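Local coordinates for DotU family type IV/VI secretion system protein (Acinetobacter baumannii, PDB 6Y4R) that forms the cytoplasmic domain of TssL, a DotU-family component of the type VI secretion system, probably as part of its membrane-anchored assembly, at residues 29-34 and 88-93; 58-63 and 93-98. All coordinates share one frame; numbering follows the deposited sequence.

Interaction 1 (29-34 and 88-93)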
loop_
_atom_site.group_PDB
_atom_site.type_symbol
_atom_site.label_atom_id
_atom_site.label_comp_id
_atom_site.label_asym_id
_atom_site.label_seq_id
_atom_site.Cartn_x
_atom_site.Cartn_y
_atom_site.Cartn_z
ATOM N N ARG A 29 2.630 -17.385 -9.048
ATOM C CA ARG A 29 1.427 -16.977 -9.756
ATOM C C ARG A 29 0.757 -15.819 -9.025
ATOM O O ARG A 29 0.215 -14.899 -9.654
ATOM C CB ARG A 29 0.469 -18.166 -9.885
ATOM C CG ARG A 29 -0.796 -17.829 -10.650
ATOM C CD ARG A 29 -1.834 -18.901 -10.686
ATOM N NE ARG A 29 -2.110 -19.525 -9.389
ATOM C CZ ARG A 29 -2.670 -20.720 -9.222
ATOM N NH1 ARG A 29 -3.023 -21.422 -10.274
ATOM N NH2 ARG A 29 -2.868 -21.182 -7.999
ATOM N N PHE A 30 0.779 -15.866 -7.692
ATOM C CA PHE A 30 0.279 -14.772 -6.872
ATOM C C PHE A 30 1.008 -13.465 -7.175
ATOM O O PHE A 30 0.395 -12.392 -7.204
ATOM C CB PHE A 30 0.410 -15.164 -5.393
ATOM C CG PHE A 30 -0.092 -14.121 -4.433
ATOM C CD1 PHE A 30 -1.448 -13.934 -4.232
ATOM C CD2 PHE A 30 0.805 -13.310 -3.748
ATOM C CE1 PHE A 30 -1.905 -12.958 -3.334
ATOM C CE2 PHE A 30 0.361 -12.348 -2.864
ATOM C CZ PHE A 30 -1.005 -12.167 -2.653
ATOM N N ARG A 31 2.316 -13.527 -7.425
ATOM C CA ARG A 31 3.077 -12.291 -7.619
ATOM C C ARG A 31 2.763 -11.656 -8.970
ATOM O O ARG A 31 2.692 -10.421 -9.083
ATOM C CB ARG A 31 4.581 -12.566 -7.533
ATOM C CG ARG A 31 5.480 -11.310 -7.561
ATOM C CD ARG A 31 6.899 -11.758 -7.733
ATOM N NE ARG A 31 7.864 -10.683 -7.513
ATOM C CZ ARG A 31 8.657 -10.170 -8.455
ATOM N NH1 ARG A 31 8.599 -10.631 -9.685
ATOM N NH2 ARG A 31 9.511 -9.222 -8.137
ATOM N N GLU A 32 2.643 -12.483 -10.019
ATOM C CA GLU A 32 2.268 -11.978 -11.336
ATOM C C GLU A 32 0.825 -11.486 -11.358
ATOM O O GLU A 32 0.483 -10.627 -12.178
ATOM C CB GLU A 32 2.521 -13.067 -12.394
ATOM C CG GLU A 32 1.759 -12.974 -13.748
ATOM C CD GLU A 32 1.806 -11.598 -14.440
ATOM O OE1 GLU A 32 0.719 -11.074 -14.780
ATOM O OE2 GLU A 32 2.910 -11.033 -14.639
ATOM N N LYS A 33 -0.020 -11.973 -10.451
ATOM C CA LYS A 33 -1.374 -11.437 -10.376
ATOM C C LYS A 33 -1.366 -10.019 -9.814
ATOM O O LYS A 33 -2.109 -9.154 -10.298
ATOM C CB LYS A 33 -2.257 -12.371 -9.545
ATOM C CG LYS A 33 -3.728 -12.082 -9.642
ATOM C CD LYS A 33 -4.481 -12.695 -8.468
ATOM C CE LYS A 33 -4.370 -14.238 -8.500
ATOM N NZ LYS A 33 -5.254 -14.933 -7.497
ATOM N N ILE A 34 -0.486 -9.754 -8.836
ATOM C CA ILE A 34 -0.294 -8.401 -8.294
ATOM C C ILE A 34 0.261 -7.458 -9.361
ATOM O O ILE A 34 -0.200 -6.316 -9.507
ATOM C CB ILE A 34 0.648 -8.446 -7.070
ATOM C CG1 ILE A 34 0.099 -9.363 -5.957
ATOM C CG2 ILE A 34 0.969 -7.022 -6.566
ATOM C CD1 ILE A 34 -1.169 -8.876 -5.309
ATOM N N SER A 88 12.816 -10.908 -4.636
ATOM C CA SER A 88 12.654 -9.545 -5.133
ATOM C C SER A 88 11.365 -8.974 -4.577
ATOM O O SER A 88 10.295 -9.189 -5.156
ATOM C CB SER A 88 12.627 -9.491 -6.658
ATOM O OG SER A 88 12.769 -8.140 -7.072
ATOM N N PRO A 89 11.411 -8.234 -3.488
ATOM C CA PRO A 89 10.201 -7.537 -3.050
ATOM C C PRO A 89 9.844 -6.444 -4.038
ATOM O O PRO A 89 10.703 -5.904 -4.737
ATOM C CB PRO A 89 10.566 -6.984 -1.668
ATOM C CG PRO A 89 11.890 -7.618 -1.310
ATOM C CD PRO A 89 12.530 -8.132 -2.550
ATOM N N LEU A 90 8.544 -6.145 -4.119
ATOM C CA LEU A 90 8.055 -5.249 -5.173
ATOM C C LEU A 90 8.535 -3.813 -4.977
ATOM O O LEU A 90 8.624 -3.041 -5.946
ATOM C CB LEU A 90 6.535 -5.270 -5.230
ATOM C CG LEU A 90 5.943 -6.606 -5.650
ATOM C CD1 LEU A 90 4.401 -6.551 -5.758
ATOM C CD2 LEU A 90 6.585 -7.060 -6.947
ATOM N N GLN A 91 8.842 -3.431 -3.737
ATOM C CA GLN A 91 9.456 -2.131 -3.515
ATOM C C GLN A 91 10.797 -2.051 -4.206
ATOM O O GLN A 91 11.130 -1.027 -4.812
ATOM C CB GLN A 91 9.626 -1.860 -2.023
ATOM C CG GLN A 91 8.451 -1.160 -1.359
ATOM C CD GLN A 91 8.391 0.331 -1.738
ATOM O OE1 GLN A 91 9.401 1.043 -1.711
ATOM N NE2 GLN A 91 7.200 0.800 -2.083
ATOM N N LEU A 92 11.540 -3.157 -4.202
ATOM C CA LEU A 92 12.880 -3.171 -4.775
ATOM C C LEU A 92 12.814 -3.421 -6.273
ATOM O O LEU A 92 13.554 -2.801 -7.050
ATOM C CB LEU A 92 13.701 -4.265 -4.086
ATOM C CG LEU A 92 15.130 -4.549 -4.529
ATOM C CD1 LEU A 92 16.036 -3.443 -4.031
ATOM C CD2 LEU A 92 15.616 -5.885 -4.034
ATOM N N SER A 93 11.859 -4.253 -6.692
ATOM C CA SER A 93 11.707 -4.573 -8.107
ATOM C C SER A 93 11.146 -3.389 -8.888
ATOM O O SER A 93 11.696 -3.019 -9.936
ATOM C CB SER A 93 10.844 -5.839 -8.260
ATOM O OG SER A 93 10.489 -6.119 -9.607
#
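R31, on helix 27-47, and L90, at the start of helix 90-95, mark the nearest backbone approach of the two segments, with CA atoms 9.0 Å apart. R31 reaches across beside L90 to the loop residue S88. Its CG lies anti to the backbone N (chi1 -173°) and the chain stays extended to NE, carrying the guanidinium to the turn before helix 90-95. There NH2 donates a hydrogen bond to the backbone O of S88 at 3.1 Å. The bond is somewhat bent, 148° at the hydrogen, and the carbonyl sits at the edge of the guanidinium, a little out of its plane. S88 CB lies 3.5 Å from the same NH2, and S93 OG reaches within 3.6 Å of it.

This is packing of one helix against the N-terminal end of another in an all-helical domain. P89 occupies the N-cap position, while D67 of helix 52-71 accepts from the backbone N atoms of L90 and Q91, so a carboxylate holds the end of the short helix. L90 uses both methyls: CD2 approaches R31 NH2 obliquely at 3.8 Å, and CD1 meets the buried I34 at CG2, 3.6 Å away. The branched I34 suits this place, because CG2 turns to L90 while its other branch leads away from the segment. W85 of helix 79-85 touches both R31 and L90.

Interaction 2 (58-63 and 93-98)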
loop_
_atom_site.group_PDB
_atom_site.type_symbol
_atom_site.label_atom_id
_atom_site.label_comp_id
_atom_site.label_asym_id
_atom_site.label_seq_id
_atom_site.Cartn_x
_atom_site.Cartn_y
_atom_site.Cartn_z
ATOM N N ALA A 58 0.012 5.998 -5.418
ATOM C CA ALA A 58 -0.914 4.950 -4.998
ATOM C C ALA A 58 -0.296 3.570 -5.196
ATOM O O ALA A 58 -0.320 2.724 -4.294
ATOM C CB ALA A 58 -2.227 5.072 -5.769
ATOM N N LYS A 59 0.302 3.336 -6.356
ATOM C CA LYS A 59 1.000 2.076 -6.561
ATOM C C LYS A 59 2.174 1.906 -5.593
ATOM O O LYS A 59 2.442 0.790 -5.131
ATOM C CB LYS A 59 1.461 1.976 -8.015
ATOM C CG LYS A 59 2.560 0.974 -8.231
ATOM C CD LYS A 59 2.476 0.347 -9.602
ATOM C CE LYS A 59 3.213 1.146 -10.646
ATOM N NZ LYS A 59 2.699 0.750 -11.989
ATOM N N TYR A 60 2.888 2.994 -5.271
ATOM C CA TYR A 60 4.020 2.893 -4.346
ATOM C C TYR A 60 3.555 2.451 -2.959
ATOM O O TYR A 60 4.175 1.585 -2.328
ATOM C CB TYR A 60 4.758 4.239 -4.267
ATOM C CG TYR A 60 5.927 4.243 -3.293
ATOM C CD1 TYR A 60 5.726 4.452 -1.924
ATOM C CD2 TYR A 60 7.222 4.021 -3.737
ATOM C CE1 TYR A 60 6.783 4.425 -1.032
ATOM C CE2 TYR A 60 8.291 4.003 -2.858
ATOM C CZ TYR A 60 8.073 4.206 -1.508
ATOM O OH TYR A 60 9.150 4.186 -0.640
ATOM N N ALA A 61 2.469 3.058 -2.470
ATOM C CA ALA A 61 1.919 2.722 -1.163
ATOM C C ALA A 61 1.431 1.287 -1.134
ATOM O O ALA A 61 1.603 0.587 -0.127
ATOM C CB ALA A 61 0.771 3.677 -0.814
ATOM N N PHE A 62 0.784 0.836 -2.209
ATOM C CA PHE A 62 0.279 -0.533 -2.226
ATOM C C PHE A 62 1.426 -1.537 -2.221
ATOM O O PHE A 62 1.320 -2.602 -1.609
ATOM C CB PHE A 62 -0.620 -0.750 -3.440
ATOM C CG PHE A 62 -1.074 -2.172 -3.620
ATOM C CD1 PHE A 62 -2.330 -2.559 -3.186
ATOM C CD2 PHE A 62 -0.260 -3.122 -4.239
ATOM C CE1 PHE A 62 -2.766 -3.874 -3.352
ATOM C CE2 PHE A 62 -0.689 -4.446 -4.400
ATOM C CZ PHE A 62 -1.940 -4.815 -3.962
ATOM N N CYS A 63 2.516 -1.232 -2.927
ATOM C CA CYS A 63 3.666 -2.129 -2.939
ATOM C C CYS A 63 4.386 -2.136 -1.593
ATOM O O CYS A 63 4.796 -3.197 -1.104
ATOM C CB CYS A 63 4.610 -1.745 -4.075
ATOM S SG CYS A 63 3.903 -2.085 -5.727
ATOM N N SER A 93 11.859 -4.253 -6.692
ATOM C CA SER A 93 11.707 -4.573 -8.107
ATOM C C SER A 93 11.146 -3.389 -8.888
ATOM O O SER A 93 11.696 -3.019 -9.936
ATOM C CB SER A 93 10.844 -5.839 -8.260
ATOM O OG SER A 93 10.489 -6.119 -9.607
ATOM N N LEU A 94 10.110 -2.732 -8.364
ATOM C CA LEU A 94 9.444 -1.673 -9.120
ATOM C C LEU A 94 9.974 -0.274 -8.824
ATOM O O LEU A 94 9.852 0.618 -9.673
ATOM C CB LEU A 94 7.937 -1.671 -8.833
ATOM C CG LEU A 94 7.131 -2.920 -9.176
ATOM C CD1 LEU A 94 5.628 -2.669 -9.013
ATOM C CD2 LEU A 94 7.442 -3.364 -10.601
ATOM N N PHE A 95 10.569 -0.049 -7.660
ATOM C CA PHE A 95 11.066 1.275 -7.333
ATOM C C PHE A 95 12.536 1.276 -6.964
ATOM O O PHE A 95 13.059 2.335 -6.626
ATOM C CB PHE A 95 10.242 1.880 -6.181
ATOM C CG PHE A 95 8.763 1.901 -6.447
ATOM C CD1 PHE A 95 7.952 0.911 -5.944
ATOM C CD2 PHE A 95 8.193 2.906 -7.222
ATOM C CE1 PHE A 95 6.586 0.902 -6.204
ATOM C CE2 PHE A 95 6.835 2.921 -7.480
ATOM C CZ PHE A 95 6.028 1.907 -6.974
ATOM N N GLY A 96 13.215 0.131 -7.011
ATOM C CA GLY A 96 14.608 0.078 -6.598
ATOM C C GLY A 96 14.838 0.546 -5.177
ATOM O O GLY A 96 15.954 0.940 -4.838
ATOM N N SER A 97 13.826 0.460 -4.317
ATOM C CA SER A 97 13.880 1.095 -3.010
ATOM C C SER A 97 13.733 0.058 -1.900
ATOM O O SER A 97 13.094 -0.989 -2.065
ATOM C CB SER A 97 12.793 2.193 -2.886
ATOM O OG SER A 97 12.921 2.949 -1.687
ATOM N N GLN A 98 14.421 0.332 -0.793
ATOM C CA GLN A 98 14.231 -0.375 0.463
ATOM C C GLN A 98 13.930 0.589 1.600
ATOM O O GLN A 98 14.074 0.221 2.772
ATOM C CB GLN A 98 15.463 -1.210 0.817
ATOM C CG GLN A 98 16.122 -1.967 -0.301
ATOM C CD GLN A 98 17.272 -2.817 0.220
ATOM O OE1 GLN A 98 17.107 -3.562 1.192
ATOM N NE2 GLN A 98 18.450 -2.658 -0.384
#
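Y60 and F95 meet as an edge-to-face aromatic pair, the edge of the tyrosine ring directed at one face of the phenylalanine. Ring centroids are 4.9 Å apart and the planes stand at 66°. Y60 CD2 is the atom that does the touching, placed over the centre of the F95 ring, 3.8 Å from CG. F95 gets there because CG lies anti to its carbonyl carbon (chi1 -54°), which sends the ring toward helix 52-71 until CZ comes 3.5 Å from Y60 CA.

The rim of the same ring is lined from the helix: C63 CB approaches CE1 near the ring plane at 3.9 Å, and K59 CG lies at the edge beside CZ. C63 SG is also at the edge, 5.4 Å from the F95 centroid, a sulfur-aromatic contact, and touches L94 CD1 at 3.8 Å. A small, polarisable cysteine fits between the leucine and the phenylalanine. K59 contributes the aliphatic part of its bent chain and keeps its charge for a salt bridge from NZ to E42 of helix 27-47.

Just beyond F95 the short helix ends: G96 leaves helical phi/psi with a positive phi, which favours glycine, and S97 N turns back to Q91 O in a probable hydrogen bond closing the helix end. A T-shaped (edge-to-face) aromatic pair thus fastens the end of helix 90-95 to helix 52-71 of this all-helical domain.

Overall arrangement
The two interactions lie at opposite ends of one short helix, 90-95, with centres 10 Å apart. Interaction 1 joins its N-terminal end to helix 27-47, and interaction 2 joins its C-terminal end to helix 52-71, the next helix in the chain after 27-47. Along the sequence the segments alternate: 29-34, 58-63, 88-93, 93-98. S93 belongs to both, and direct contacts link them, among them a probable hydrogen bond from S97 N to Q91 O and packing of I34 on F62. Helix 90-95 is thereby held against two consecutive long helices of this all-helical DotU-family domain, and interaction 2 lies nearer the centre of the chain.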